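PDB 6VXC: trans-4-hydroxy-L-proline dehydratase from Clostridioides difficile 70-100-2010, which catalyses the radical-based dehydration of trans-4-hydroxy-L-proline to (S)-1-pyrroline-5-carboxylate in anaerobic hydroxyproline breakdown. Local coordinates for residues V781-Y786 with N791-T796. Sequence-based numbering, arbitrary orientation.
Sequences VRVAGY and NNLSRT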
loop_
_atom_site.group_PDB
_atom_site.type_symbol
_atom_site.label_atom_id
_atom_site.label_comp_id
_atom_site.label_asym_id
_atom_site.label_seq_id
_atom_site.Cartn_x
_atom_site.Cartn_y
_atom_site.Cartn_z
ATOM N N VAL A 781 1.784 3.357 -16.956
ATOM C CA VAL A 781 1.115 4.600 -16.572
ATOM C C VAL A 781 0.942 4.640 -15.057
ATOM O O VAL A 781 1.105 3.636 -14.360
ATOM C CB VAL A 781 -0.259 4.806 -17.264
ATOM C CG1 VAL A 781 -0.101 4.914 -18.760
ATOM C CG2 VAL A 781 -1.219 3.712 -16.899
ATOM N N ARG A 782 0.603 5.828 -14.559
ATOM C CA ARG A 782 0.301 6.029 -13.149
ATOM C C ARG A 782 -1.174 5.739 -12.900
ATOM O O ARG A 782 -2.037 6.291 -13.575
ATOM C CB ARG A 782 0.634 7.458 -12.715
ATOM C CG ARG A 782 0.707 7.640 -11.199
ATOM C CD ARG A 782 1.889 6.858 -10.611
ATOM N NE ARG A 782 1.973 7.000 -9.167
ATOM C CZ ARG A 782 2.958 6.520 -8.411
ATOM N NH1 ARG A 782 2.941 6.715 -7.097
ATOM N NH2 ARG A 782 3.970 5.863 -8.964
ATOM N N VAL A 783 -1.449 4.875 -11.930
ATOM C CA VAL A 783 -2.818 4.509 -11.578
ATOM C C VAL A 783 -3.234 5.354 -10.384
ATOM O O VAL A 783 -3.792 6.429 -10.563
ATOM C CB VAL A 783 -2.935 2.996 -11.324
ATOM C CG1 VAL A 783 -4.359 2.621 -10.989
ATOM C CG2 VAL A 783 -2.506 2.250 -12.566
ATOM N N ALA A 784 -2.933 4.910 -9.162
ATOM C CA ALA A 784 -3.236 5.738 -7.990
ATOM C C ALA A 784 -2.309 5.317 -6.852
ATOM O O ALA A 784 -2.584 4.340 -6.156
ATOM C CB ALA A 784 -4.698 5.628 -7.586
ATOM N N GLY A 785 -1.227 6.064 -6.667
ATOM C CA GLY A 785 -0.240 5.693 -5.674
ATOM C C GLY A 785 0.746 4.641 -6.112
ATOM O O GLY A 785 1.547 4.184 -5.281
ATOM N N TYR A 786 0.715 4.244 -7.385
ATOM C CA TYR A 786 1.633 3.267 -7.962
ATOM C C TYR A 786 1.528 3.310 -9.478
ATOM O O TYR A 786 0.539 3.781 -10.034
ATOM C CB TYR A 786 1.349 1.850 -7.487
ATOM C CG TYR A 786 0.076 1.261 -8.046
ATOM C CD1 TYR A 786 -1.162 1.701 -7.603
ATOM C CD2 TYR A 786 0.112 0.281 -9.033
ATOM C CE1 TYR A 786 -2.328 1.157 -8.100
ATOM C CE2 TYR A 786 -1.051 -0.268 -9.544
ATOM C CZ TYR A 786 -2.268 0.182 -9.071
ATOM O OH TYR A 786 -3.433 -0.347 -9.562
ATOM N N ASN A 791 -1.478 -2.571 -19.999
ATOM C CA ASN A 791 -2.107 -3.833 -20.378
ATOM C C ASN A 791 -2.574 -4.664 -19.180
ATOM O O ASN A 791 -3.304 -5.636 -19.385
ATOM C CB ASN A 791 -1.148 -4.692 -21.224
ATOM C CG ASN A 791 -0.968 -4.169 -22.642
ATOM O OD1 ASN A 791 -1.721 -3.312 -23.110
ATOM N ND2 ASN A 791 0.009 -4.735 -23.357
ATOM N N ASN A 792 -2.141 -4.350 -17.958
ATOM C CA ASN A 792 -2.636 -5.036 -16.764
ATOM C C ASN A 792 -3.947 -4.459 -16.253
ATOM O O ASN A 792 -4.472 -4.955 -15.257
ATOM C CB ASN A 792 -1.611 -4.984 -15.628
ATOM C CG ASN A 792 -0.470 -5.966 -15.831
ATOM O OD1 ASN A 792 -0.605 -6.944 -16.549
ATOM N ND2 ASN A 792 0.656 -5.710 -15.177
ATOM N N LEU A 793 -4.467 -3.416 -16.882
ATOM C CA LEU A 793 -5.635 -2.717 -16.387
ATOM C C LEU A 793 -6.883 -3.134 -17.165
ATOM O O LEU A 793 -6.826 -3.391 -18.369
ATOM C CB LEU A 793 -5.418 -1.210 -16.485
ATOM C CG LEU A 793 -4.032 -0.706 -16.036
ATOM C CD1 LEU A 793 -3.935 0.769 -16.286
ATOM C CD2 LEU A 793 -3.738 -1.016 -14.556
ATOM N N SER A 794 -8.009 -3.215 -16.466
ATOM C CA SER A 794 -9.271 -3.449 -17.143
ATOM C C SER A 794 -9.573 -2.287 -18.087
ATOM O O SER A 794 -9.048 -1.183 -17.942
ATOM C CB SER A 794 -10.415 -3.576 -16.140
ATOM O OG SER A 794 -10.791 -2.294 -15.653
ATOM N N ARG A 795 -10.429 -2.554 -19.069
ATOM C CA ARG A 795 -10.853 -1.496 -19.980
ATOM C C ARG A 795 -11.450 -0.312 -19.213
ATOM O O ARG A 795 -11.231 0.850 -19.569
ATOM C CB ARG A 795 -11.853 -2.061 -20.993
ATOM C CG ARG A 795 -12.483 -1.019 -21.875
ATOM C CD ARG A 795 -11.453 -0.282 -22.700
ATOM N NE ARG A 795 -12.078 0.855 -23.367
ATOM C CZ ARG A 795 -12.360 0.931 -24.659
ATOM N NH1 ARG A 795 -12.047 -0.070 -25.476
ATOM N NH2 ARG A 795 -12.955 2.023 -25.125
ATOM N N THR A 796 -12.230 -0.590 -18.172
ATOM C CA THR A 796 -12.823 0.487 -17.390
ATOM C C THR A 796 -11.751 1.347 -16.726
ATOM O O THR A 796 -11.813 2.577 -16.788
ATOM C CB THR A 796 -13.782 -0.090 -16.345
ATOM O OG1 THR A 796 -14.812 -0.842 -17.002
ATOM C CG2 THR A 796 -14.391 1.016 -15.525
#
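Leu793 reaches across to Val781 and Val783 and divides its two methyls between them. Its CD1 meets Val781 CG2 at 4.1 Å, where the two side chains lie aslant to one another. Its CD2 meets Val783 CG2 at 4.0 Å, and here the side chains run past each other in opposite directions. The fork of Leu793 thus straddles two residues that are next-but-one in the chain. In Leu793, CG is anti to the carbonyl carbon and beside the backbone N (chi1 -43°). Its first side-chain bond points toward residues 781-786, and the two methyls end against the valines. In Val783 the touching methyl is likewise anti to the carbonyl carbon, while CG1 lies trans to the backbone N (chi1 -179°). The contact is small, apolar and buried. Ile801 of helix 795-803 touches both Val781 and Leu793 and so joins the same cluster. Leu766 of helix 763-771 also packs on Val781. Just after Leu793, Ser794 is the N-cap of helix 795-803, its OG bonded to Leu797 N.

Gly785, which carries the radical in the activated enzyme, is unmodified here. It lies with Tyr786 in the loop joining antiparallel strands 780-782 and 787-789. A backbone hydrogen bond from Val783 N to Tyr786 O (3.0 Å) spans the loop's base. The side chain of Val783 is about 9 Å from that of Cys454, the probable cysteine radical intermediate. The apolar contact therefore ties the loop leading into helix 795-803 to the base of the hairpin carrying the glycyl radical loop, the hallmark of glycyl radical enzymes.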